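Local coordinates for ABC transporter substrate-binding protein (Streptococcus pneumoniae, PDB 4OHN) that binds histidine between its two lobes and probably hands it to a membrane ABC transporter for uptake into the cell, at residues 26-31 with 180-185; 103-108 with 203-208; 64-69 with 128-133. One frame throughout, in Å; residues are numbered along the deposited sequence.

Interaction 1 (26-31 with 180-185). With HIS (histidine), chain B.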
loop_
_atom_site.group_PDB
_atom_site.type_symbol
_atom_site.label_atom_id
_atom_site.label_comp_id
_atom_site.label_asym_id
_atom_site.label_seq_id
_atom_site.Cartn_x
_atom_site.Cartn_y
_atom_site.Cartn_z
ATOM N N SER A 26 7.338 -6.465 -1.311
ATOM C CA SER A 26 7.104 -7.744 -0.651
ATOM C C SER A 26 7.259 -7.713 0.859
ATOM O O SER A 26 7.268 -8.763 1.488
ATOM C CB SER A 26 7.985 -8.831 -1.250
ATOM O OG SER A 26 9.325 -8.524 -0.974
ATOM N N THR A 27 7.334 -6.520 1.445
ATOM C CA THR A 27 7.196 -6.379 2.888
ATOM C C THR A 27 5.862 -5.776 3.305
ATOM O O THR A 27 5.617 -5.651 4.498
ATOM C CB THR A 27 8.302 -5.497 3.496
ATOM O OG1 THR A 27 8.170 -4.117 3.103
ATOM C CG2 THR A 27 9.677 -5.979 3.146
ATOM N N PHE A 28 4.998 -5.387 2.361
ATOM C CA PHE A 28 3.845 -4.557 2.734
ATOM C C PHE A 28 2.649 -5.386 3.229
ATOM O O PHE A 28 1.709 -5.679 2.494
ATOM C CB PHE A 28 3.461 -3.612 1.604
ATOM C CG PHE A 28 2.555 -2.488 2.067
ATOM C CD1 PHE A 28 3.064 -1.427 2.772
ATOM C CD2 PHE A 28 1.201 -2.521 1.823
ATOM C CE1 PHE A 28 2.250 -0.410 3.225
ATOM C CE2 PHE A 28 0.377 -1.499 2.275
ATOM C CZ PHE A 28 0.908 -0.442 2.984
ATOM N N VAL A 29 2.691 -5.735 4.505
ATOM C CA VAL A 29 1.612 -6.469 5.145
ATOM C C VAL A 29 0.405 -5.566 5.339
ATOM O O VAL A 29 0.541 -4.355 5.483
ATOM C CB VAL A 29 2.014 -7.021 6.533
ATOM C CG1 VAL A 29 3.149 -8.011 6.434
ATOM C CG2 VAL A 29 2.403 -5.891 7.514
ATOM N N PRO A 30 -0.805 -6.133 5.351
ATOM C CA PRO A 30 -1.152 -7.509 5.017
ATOM C C PRO A 30 -1.514 -7.648 3.541
ATOM O O PRO A 30 -2.241 -8.575 3.185
ATOM C CB PRO A 30 -2.402 -7.728 5.862
ATOM C CG PRO A 30 -3.099 -6.419 5.780
ATOM C CD PRO A 30 -2.006 -5.354 5.703
ATOM N N MET A 31 -1.023 -6.751 2.688
ATOM C CA MET A 31 -1.501 -6.699 1.305
ATOM C C MET A 31 -0.771 -7.683 0.408
ATOM O O MET A 31 -1.399 -8.411 -0.371
ATOM C CB MET A 31 -1.363 -5.271 0.769
ATOM C CG MET A 31 -2.004 -4.182 1.666
ATOM S SD MET A 31 -3.726 -4.520 2.153
ATOM C CE MET A 31 -4.562 -4.237 0.587
ATOM N N ARG A 180 -2.145 2.835 8.088
ATOM C CA ARG A 180 -2.819 2.206 9.214
ATOM C C ARG A 180 -2.990 0.708 9.003
ATOM O O ARG A 180 -2.832 -0.065 9.927
ATOM C CB ARG A 180 -4.158 2.886 9.490
ATOM C CG ARG A 180 -4.777 2.529 10.851
ATOM C CD ARG A 180 -5.957 3.467 11.157
ATOM N NE ARG A 180 -6.217 3.629 12.582
ATOM C CZ ARG A 180 -6.955 4.610 13.094
ATOM N NH1 ARG A 180 -7.491 5.522 12.300
ATOM N NH2 ARG A 180 -7.152 4.686 14.402
ATOM N N VAL A 181 -3.312 0.266 7.786
ATOM C CA VAL A 181 -3.519 -1.170 7.590
ATOM C C VAL A 181 -2.254 -1.944 7.888
ATOM O O VAL A 181 -2.293 -3.028 8.443
ATOM C CB VAL A 181 -4.005 -1.566 6.173
ATOM C CG1 VAL A 181 -5.347 -0.917 5.866
ATOM C CG2 VAL A 181 -2.949 -1.255 5.098
ATOM N N TYR A 182 -1.115 -1.381 7.518
ATOM C CA TYR A 182 0.139 -2.053 7.819
ATOM C C TYR A 182 0.395 -2.064 9.322
ATOM O O TYR A 182 0.673 -3.108 9.907
ATOM C CB TYR A 182 1.277 -1.371 7.054
ATOM C CG TYR A 182 2.648 -1.994 7.210
ATOM C CD1 TYR A 182 3.358 -2.467 6.131
ATOM C CD2 TYR A 182 3.244 -2.113 8.441
ATOM C CE1 TYR A 182 4.622 -3.036 6.303
ATOM C CE2 TYR A 182 4.446 -2.666 8.597
ATOM C CZ TYR A 182 5.131 -3.128 7.553
ATOM O OH TYR A 182 6.391 -3.687 7.799
ATOM N N ALA A 183 0.316 -0.893 9.949
ATOM C CA ALA A 183 0.618 -0.798 11.369
ATOM C C ALA A 183 -0.234 -1.751 12.178
ATOM O O ALA A 183 0.301 -2.479 13.036
ATOM C CB ALA A 183 0.424 0.639 11.849
ATOM N N ASN A 184 -1.539 -1.778 11.925
ATOM C CA ASN A 184 -2.453 -2.641 12.696
ATOM C C ASN A 184 -2.059 -4.110 12.552
ATOM O O ASN A 184 -1.962 -4.844 13.539
ATOM C CB ASN A 184 -3.900 -2.482 12.216
ATOM C CG ASN A 184 -4.557 -1.179 12.658
ATOM O OD1 ASN A 184 -4.094 -0.509 13.571
ATOM N ND2 ASN A 184 -5.680 -0.843 12.017
ATOM N N TYR A 185 -1.822 -4.563 11.326
ATOM C CA TYR A 185 -1.512 -5.965 11.110
ATOM C C TYR A 185 -0.139 -6.331 11.685
ATOM O O TYR A 185 0.015 -7.349 12.374
ATOM C CB TYR A 185 -1.577 -6.313 9.612
ATOM C CG TYR A 185 -1.376 -7.776 9.340
ATOM C CD1 TYR A 185 -0.103 -8.303 9.203
ATOM C CD2 TYR A 185 -2.461 -8.634 9.230
ATOM C CE1 TYR A 185 0.106 -9.641 8.984
ATOM C CE2 TYR A 185 -2.272 -9.971 9.003
ATOM C CZ TYR A 185 -0.987 -10.474 8.866
ATOM O OH TYR A 185 -0.799 -11.822 8.626
HETATM N N HIS B . 0.090 3.072 0.511
HETATM C CA HIS B . 1.475 3.575 0.343
HETATM C C HIS B . 1.778 3.840 -1.115
HETATM O O HIS B . 0.910 3.576 -1.977
HETATM C CB HIS B . 2.523 2.661 1.023
HETATM C CG HIS B . 2.889 1.391 0.312
HETATM N ND1 HIS B . 4.185 0.903 0.347
HETATM C CD2 HIS B . 2.160 0.460 -0.352
HETATM C CE1 HIS B . 4.237 -0.250 -0.291
HETATM N NE2 HIS B . 3.021 -0.547 -0.719
HETATM O OXT HIS B . 2.894 4.333 -1.384
#

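Interaction 2 (103-108 with 203-208)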
loop_
_atom_site.group_PDB
_atom_site.type_symbol
_atom_site.label_atom_id
_atom_site.label_comp_id
_atom_site.label_asym_id
_atom_site.label_seq_id
_atom_site.Cartn_x
_atom_site.Cartn_y
_atom_site.Cartn_z
ATOM N N LYS A 103 -10.478 1.574 1.871
ATOM C CA LYS A 103 -10.010 2.826 2.444
ATOM C C LYS A 103 -8.734 2.596 3.238
ATOM O O LYS A 103 -8.458 1.500 3.714
ATOM C CB LYS A 103 -11.071 3.437 3.363
ATOM C CG LYS A 103 -12.415 3.665 2.673
ATOM C CD LYS A 103 -12.268 4.523 1.423
ATOM C CE LYS A 103 -13.600 4.738 0.733
ATOM N NZ LYS A 103 -13.495 5.752 -0.347
ATOM N N ASN A 104 -7.972 3.668 3.421
ATOM C CA ASN A 104 -6.756 3.615 4.210
ATOM C C ASN A 104 -6.500 4.988 4.790
ATOM O O ASN A 104 -7.032 5.984 4.293
ATOM C CB ASN A 104 -5.596 3.180 3.320
ATOM C CG ASN A 104 -4.273 3.088 4.061
ATOM O OD1 ASN A 104 -4.146 2.398 5.108
ATOM N ND2 ASN A 104 -3.302 3.862 3.572
ATOM N N GLU A 105 -5.728 5.037 5.863
ATOM C CA GLU A 105 -5.341 6.294 6.482
ATOM C C GLU A 105 -3.876 6.247 6.812
ATOM O O GLU A 105 -3.335 5.188 7.087
ATOM C CB GLU A 105 -6.131 6.558 7.763
ATOM C CG GLU A 105 -7.645 6.686 7.556
ATOM C CD GLU A 105 -8.356 5.344 7.370
ATOM O OE1 GLU A 105 -8.100 4.401 8.153
ATOM O OE2 GLU A 105 -9.188 5.234 6.443
ATOM N N GLN A 106 -3.227 7.392 6.721
ATOM C CA GLN A 106 -1.863 7.551 7.195
ATOM C C GLN A 106 -1.897 7.870 8.683
ATOM O O GLN A 106 -2.663 8.730 9.156
ATOM C CB GLN A 106 -1.134 8.620 6.396
ATOM C CG GLN A 106 -1.031 8.314 4.893
ATOM C CD GLN A 106 -0.138 7.135 4.592
ATOM O OE1 GLN A 106 0.932 6.978 5.186
ATOM N NE2 GLN A 106 -0.576 6.280 3.682
ATOM N N VAL A 107 -1.117 7.131 9.438
ATOM C CA VAL A 107 -1.052 7.305 10.888
ATOM C C VAL A 107 0.391 7.527 11.305
ATOM O O VAL A 107 1.347 7.221 10.579
ATOM C CB VAL A 107 -1.605 6.077 11.663
ATOM C CG1 VAL A 107 -3.138 5.956 11.488
ATOM C CG2 VAL A 107 -0.928 4.801 11.260
ATOM N N LEU A 108 0.569 8.126 12.481
ATOM C CA LEU A 108 1.827 8.074 13.189
ATOM C C LEU A 108 1.838 6.919 14.154
ATOM O O LEU A 108 0.823 6.610 14.812
ATOM C CB LEU A 108 2.092 9.354 13.967
ATOM C CG LEU A 108 2.611 10.570 13.223
ATOM C CD1 LEU A 108 2.944 11.672 14.211
ATOM C CD2 LEU A 108 3.825 10.203 12.373
ATOM N N LEU A 203 -4.352 14.014 8.146
ATOM C CA LEU A 203 -4.229 13.870 6.697
ATOM C C LEU A 203 -5.545 13.344 6.167
ATOM O O LEU A 203 -6.319 12.735 6.892
ATOM C CB LEU A 203 -3.076 12.941 6.352
ATOM C CG LEU A 203 -1.725 13.469 6.807
ATOM C CD1 LEU A 203 -0.664 12.408 6.700
ATOM C CD2 LEU A 203 -1.328 14.722 6.010
ATOM N N GLU A 204 -5.853 13.634 4.908
ATOM C CA GLU A 204 -7.112 13.140 4.384
ATOM C C GLU A 204 -7.016 11.642 4.123
ATOM O O GLU A 204 -5.951 11.115 3.815
ATOM C CB GLU A 204 -7.574 13.893 3.136
ATOM C CG GLU A 204 -9.042 13.627 2.791
ATOM C CD GLU A 204 -9.962 13.776 3.996
ATOM O OE1 GLU A 204 -9.995 14.878 4.584
ATOM O OE2 GLU A 204 -10.631 12.786 4.369
ATOM N N THR A 205 -8.137 10.953 4.221
ATOM C CA THR A 205 -8.139 9.529 3.958
ATOM C C THR A 205 -7.611 9.218 2.555
ATOM O O THR A 205 -7.642 10.052 1.645
ATOM C CB THR A 205 -9.545 8.945 4.119
ATOM O OG1 THR A 205 -10.450 9.632 3.248
ATOM C CG2 THR A 205 -10.012 9.097 5.557
ATOM N N GLU A 206 -7.087 8.009 2.413
ATOM C CA GLU A 206 -6.692 7.471 1.133
ATOM C C GLU A 206 -7.650 6.318 0.766
ATOM O O GLU A 206 -8.442 5.826 1.587
ATOM C CB GLU A 206 -5.241 6.941 1.183
ATOM C CG GLU A 206 -4.119 8.021 1.297
ATOM C CD GLU A 206 -2.712 7.431 1.395
ATOM O OE1 GLU A 206 -2.619 6.234 1.704
ATOM O OE2 GLU A 206 -1.709 8.151 1.152
ATOM N N ALA A 207 -7.559 5.906 -0.486
ATOM C CA ALA A 207 -8.100 4.635 -0.935
ATOM C C ALA A 207 -7.055 3.912 -1.760
ATOM O O ALA A 207 -6.266 4.523 -2.477
ATOM C CB ALA A 207 -9.360 4.831 -1.730
ATOM N N PHE A 208 -7.071 2.594 -1.645
ATOM C CA PHE A 208 -6.220 1.730 -2.437
ATOM C C PHE A 208 -6.907 1.385 -3.747
ATOM O O PHE A 208 -8.121 1.149 -3.802
ATOM C CB PHE A 208 -5.965 0.410 -1.707
ATOM C CG PHE A 208 -5.140 0.513 -0.436
ATOM C CD1 PHE A 208 -4.220 1.519 -0.220
ATOM C CD2 PHE A 208 -5.249 -0.487 0.528
ATOM C CE1 PHE A 208 -3.460 1.549 0.938
ATOM C CE2 PHE A 208 -4.490 -0.452 1.676
ATOM C CZ PHE A 208 -3.598 0.561 1.883
HETATM O O HOH W 1 -3.662 11.205 9.444
#

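Interaction 3 (64-69 with 128-133). With HIS (histidine), chain B.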
loop_
_atom_site.group_PDB
_atom_site.type_symbol
_atom_site.label_atom_id
_atom_site.label_comp_id
_atom_site.label_asym_id
_atom_site.label_seq_id
_atom_site.Cartn_x
_atom_site.Cartn_y
_atom_site.Cartn_z
ATOM N N ILE A 64 9.282 -5.727 -6.267
ATOM C CA ILE A 64 9.984 -4.557 -6.785
ATOM C C ILE A 64 10.525 -3.716 -5.640
ATOM O O ILE A 64 10.124 -3.813 -4.489
ATOM C CB ILE A 64 9.060 -3.664 -7.668
ATOM C CG1 ILE A 64 7.873 -3.124 -6.856
ATOM C CG2 ILE A 64 8.591 -4.429 -8.904
ATOM C CD1 ILE A 64 7.015 -2.096 -7.605
ATOM N N ASP A 65 11.449 -2.845 -5.992
ATOM C CA ASP A 65 11.867 -1.762 -5.141
ATOM C C ASP A 65 10.758 -0.703 -5.235
ATOM O O ASP A 65 10.469 -0.196 -6.319
ATOM C CB ASP A 65 13.198 -1.239 -5.705
ATOM C CG ASP A 65 13.717 -0.031 -5.010
ATOM O OD1 ASP A 65 13.037 0.572 -4.186
ATOM O OD2 ASP A 65 14.896 0.307 -5.300
ATOM N N TRP A 66 10.115 -0.405 -4.120
ATOM C CA TRP A 66 8.960 0.497 -4.116
ATOM C C TRP A 66 9.346 1.870 -4.670
ATOM O O TRP A 66 8.512 2.540 -5.275
ATOM C CB TRP A 66 8.330 0.588 -2.727
ATOM C CG TRP A 66 6.960 1.178 -2.699
ATOM C CD1 TRP A 66 6.573 2.331 -2.079
ATOM C CD2 TRP A 66 5.777 0.620 -3.292
ATOM N NE1 TRP A 66 5.222 2.540 -2.271
ATOM C CE2 TRP A 66 4.711 1.488 -2.992
ATOM C CE3 TRP A 66 5.520 -0.528 -4.039
ATOM C CZ2 TRP A 66 3.419 1.255 -3.426
ATOM C CZ3 TRP A 66 4.224 -0.772 -4.474
ATOM C CH2 TRP A 66 3.182 0.108 -4.163
ATOM N N ASP A 67 10.606 2.263 -4.531
ATOM C CA ASP A 67 11.095 3.523 -5.079
ATOM C C ASP A 67 11.004 3.595 -6.592
ATOM O O ASP A 67 10.957 4.693 -7.166
ATOM C CB ASP A 67 12.556 3.756 -4.661
ATOM C CG ASP A 67 12.733 3.989 -3.171
ATOM O OD1 ASP A 67 11.760 4.378 -2.494
ATOM O OD2 ASP A 67 13.893 3.832 -2.697
ATOM N N LEU A 68 11.046 2.444 -7.241
ATOM C CA LEU A 68 11.151 2.352 -8.689
ATOM C C LEU A 68 9.845 1.970 -9.373
ATOM O O LEU A 68 9.834 1.709 -10.588
ATOM C CB LEU A 68 12.220 1.314 -9.060
ATOM C CG LEU A 68 13.587 1.451 -8.388
ATOM C CD1 LEU A 68 14.587 0.493 -9.023
ATOM C CD2 LEU A 68 14.122 2.865 -8.442
ATOM N N LYS A 69 8.745 1.933 -8.639
ATOM C CA LYS A 69 7.505 1.364 -9.168
ATOM C C LYS A 69 7.010 2.036 -10.445
ATOM O O LYS A 69 6.587 1.342 -11.359
ATOM C CB LYS A 69 6.422 1.340 -8.098
ATOM C CG LYS A 69 6.023 2.694 -7.587
ATOM C CD LYS A 69 5.229 2.559 -6.311
ATOM C CE LYS A 69 5.069 3.877 -5.582
ATOM N NZ LYS A 69 6.388 4.418 -5.133
ATOM N N GLY A 128 10.356 9.299 10.793
ATOM C CA GLY A 128 10.698 8.423 9.677
ATOM C C GLY A 128 9.522 8.217 8.734
ATOM O O GLY A 128 8.370 8.420 9.087
ATOM N N ALA A 129 9.838 7.771 7.524
ATOM C CA ALA A 129 8.847 7.510 6.471
ATOM C C ALA A 129 9.442 6.555 5.450
ATOM O O ALA A 129 10.656 6.446 5.309
ATOM C CB ALA A 129 8.451 8.811 5.755
ATOM N N GLN A 130 8.554 5.883 4.719
ATOM C CA GLN A 130 8.976 5.111 3.556
ATOM C C GLN A 130 9.165 6.046 2.380
ATOM O O GLN A 130 8.272 6.815 2.017
ATOM C CB GLN A 130 7.961 4.018 3.214
ATOM C CG GLN A 130 8.390 3.235 1.976
ATOM C CD GLN A 130 7.405 2.158 1.546
ATOM O OE1 GLN A 130 6.178 2.397 1.472
ATOM N NE2 GLN A 130 7.921 0.985 1.226
ATOM N N ALA A 131 10.353 6.000 1.789
ATOM C CA ALA A 131 10.761 6.985 0.798
ATOM C C ALA A 131 9.807 7.084 -0.359
ATOM O O ALA A 131 9.495 8.187 -0.812
ATOM C CB ALA A 131 12.182 6.672 0.261
ATOM N N GLY A 132 9.345 5.938 -0.847
ATOM C CA GLY A 132 8.505 5.895 -2.044
ATOM C C GLY A 132 7.014 5.937 -1.756
ATOM O O GLY A 132 6.192 5.713 -2.636
ATOM N N SER A 133 6.663 6.197 -0.500
ATOM C CA SER A 133 5.261 6.116 -0.089
ATOM C C SER A 133 4.438 7.364 -0.348
ATOM O O SER A 133 4.941 8.488 -0.404
ATOM C CB SER A 133 5.159 5.787 1.390
ATOM O OG SER A 133 5.543 6.869 2.224
HETATM N N HIS B . 0.090 3.072 0.511
HETATM C CA HIS B . 1.475 3.575 0.343
HETATM C C HIS B . 1.778 3.840 -1.115
HETATM O O HIS B . 0.910 3.576 -1.977
HETATM C CB HIS B . 2.523 2.661 1.023
HETATM C CG HIS B . 2.889 1.391 0.312
HETATM N ND1 HIS B . 4.185 0.903 0.347
HETATM C CD2 HIS B . 2.160 0.460 -0.352
HETATM C CE1 HIS B . 4.237 -0.250 -0.291
HETATM N NE2 HIS B . 3.021 -0.547 -0.719
HETATM O OXT HIS B . 2.894 4.333 -1.384
HETATM O O HOH W 2 10.136 3.115 -0.760
#

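Interaction 1 (26-31 with 180-185)
V29 and P30 each press a carbon onto the face of a tyrosine from helix 180-189. V29 CG2 stands almost exactly over the centre of the Y182 ring, 3.6 Å from its centroid and only 4° off the normal. One turn further on, P30 CB lies over the face of the Y185 ring, displaced toward the rim and 3.5 Å from Y185 CD2. Both tyrosines carry CG anti to the backbone N (chi1 of Y182 -177°), which swings their rings out from the helix to either side of V29, whose CB also meets Y185 CD1 at 3.6 Å. P30, after a cis peptide, brings CD to V181 O. F28 takes an oblique place against Y182, with F28 CD1 3.5 Å from Y182 CD1 and the ring planes 53° apart. The bound histidine lies over a face of F28, its NE2 3.4 Å from F28 CG. No hydrogen bond crosses the contact: V29 O is buried without a conventional partner and meets the Y182 CA-H at 3.3 Å, while Y182 OH bonds to N162. F28 makes this contact part of the ligand-cleft wall in a family 3 solute-binding protein, one lobe's pocket loop resting on a helix of the other.

Interaction 2 (103-108 with 203-208)
N104 and E206 form the antiparallel hydrogen-bonded pair of this short ladder. Its two backbone bonds are N104 N to E206 O, 2.9 Å, and E206 N to N104 O, 2.8 Å; K103 and A207 follow as the non-hydrogen-bonded pair. Side-chain hydrogen bonds gather on one carboxylate oxygen. N104 ND2 gives a bond of 3.1 Å to E206 OE1, coming nearly along its C-O axis but bent to 138° at the hydrogen. The second donor, Q106 NE2, is closer to E206 OE1, at 2.8 Å, and arrives from above the carboxylate plane, a bend at chi2 (-68°) having turned the Q106 amide back toward the glutamate. S86 OG is a further partner of E206 OE1, and S134 OG bonds to E206 OE2. N104 CB makes a CH-pi contact over the F208 face, 3.9 Å from the ring centroid; the apolar contact is Q106 CB against L203 CD1 at 3.8 Å. Where the strands part, water 1 donates to Q106 O and accepts from L203 N. Two amides and two hydroxyls surround the E206 carboxylate, an environment consistent with a negative charge even with the D179 carboxylate close by, and hold it in place beside the histidine pocket.

Interaction 3 (64-69 with 128-133)
W66 and K69 meet the turn 130-133 beside the bound histidine, and here the packing is close. The K69 ammonium links two backbone carbonyls: its NZ donates to G132 O at 2.8 Å, in the carbonyl plane and on a lone pair, and at the same distance to W66 O within its own segment. With CG between the backbone N and the carbonyl carbon (chi1 62°) and a bend at chi4, the lysine chain passes over one face of the W66 indole, CD 3.4 Å above the plane. The histidine imidazole takes the opposite face, with its CE1 over the centre, so the indole is clamped between an aliphatic chain and the ligand. W66 NE1 donates to the ligand OXT at 3.1 Å. Q130, extended beyond CG, brings OE1 to within 2.7 Å of the ligand ND1 in a nearly straight bond of 170°; its NE2 bonds to D25 and to Q159 O, which fixes the rotation of the amide.

The D67 side is looser. D67 OD1 stands 3.3 Å from G132 N at a poor angle for a direct bond, and water 2 bridges the two instead, donating to D67 OD1 and accepting from G132 N at 2.9 Å. Beyond that, D67 offers little more than a contact with A131 CB, on the side where D67 is exposed to solvent. On the other segment, a type I turn from Q130 to S133 is tied by S133 N and OG, both bonded to Q130 O, while S133 OG also caps Y136 N. One lobe's tryptophan laid face-on against the ligand, opposite the N-terminus of helix 134-141, where S134 N bonds to the ligand, is what a ligand-bound periplasmic-binding-protein fold presents.

In the fold
All three contacts border the bound histidine. Interactions 1 and 3 both touch it, 14 Å apart between centres and about 5 Å at their nearest atoms: F28 lies against one side of the imidazole and W66 against the other. Interaction 2 reaches the ligand through F208 and joins interaction 1 directly, with a probable hydrogen bond from R180 N to E105 O (2.8 Å) and V181 CG2 packed 3.7 Å from F208 CZ. Interactions 2 and 3 lie farthest apart, 17 Å between centres, yet strands 102-111 and 127-130 belong to one sheet. D179, just before helix 180-189, bonds to the ligand and makes weak hydrogen bonds with N104 and Q106.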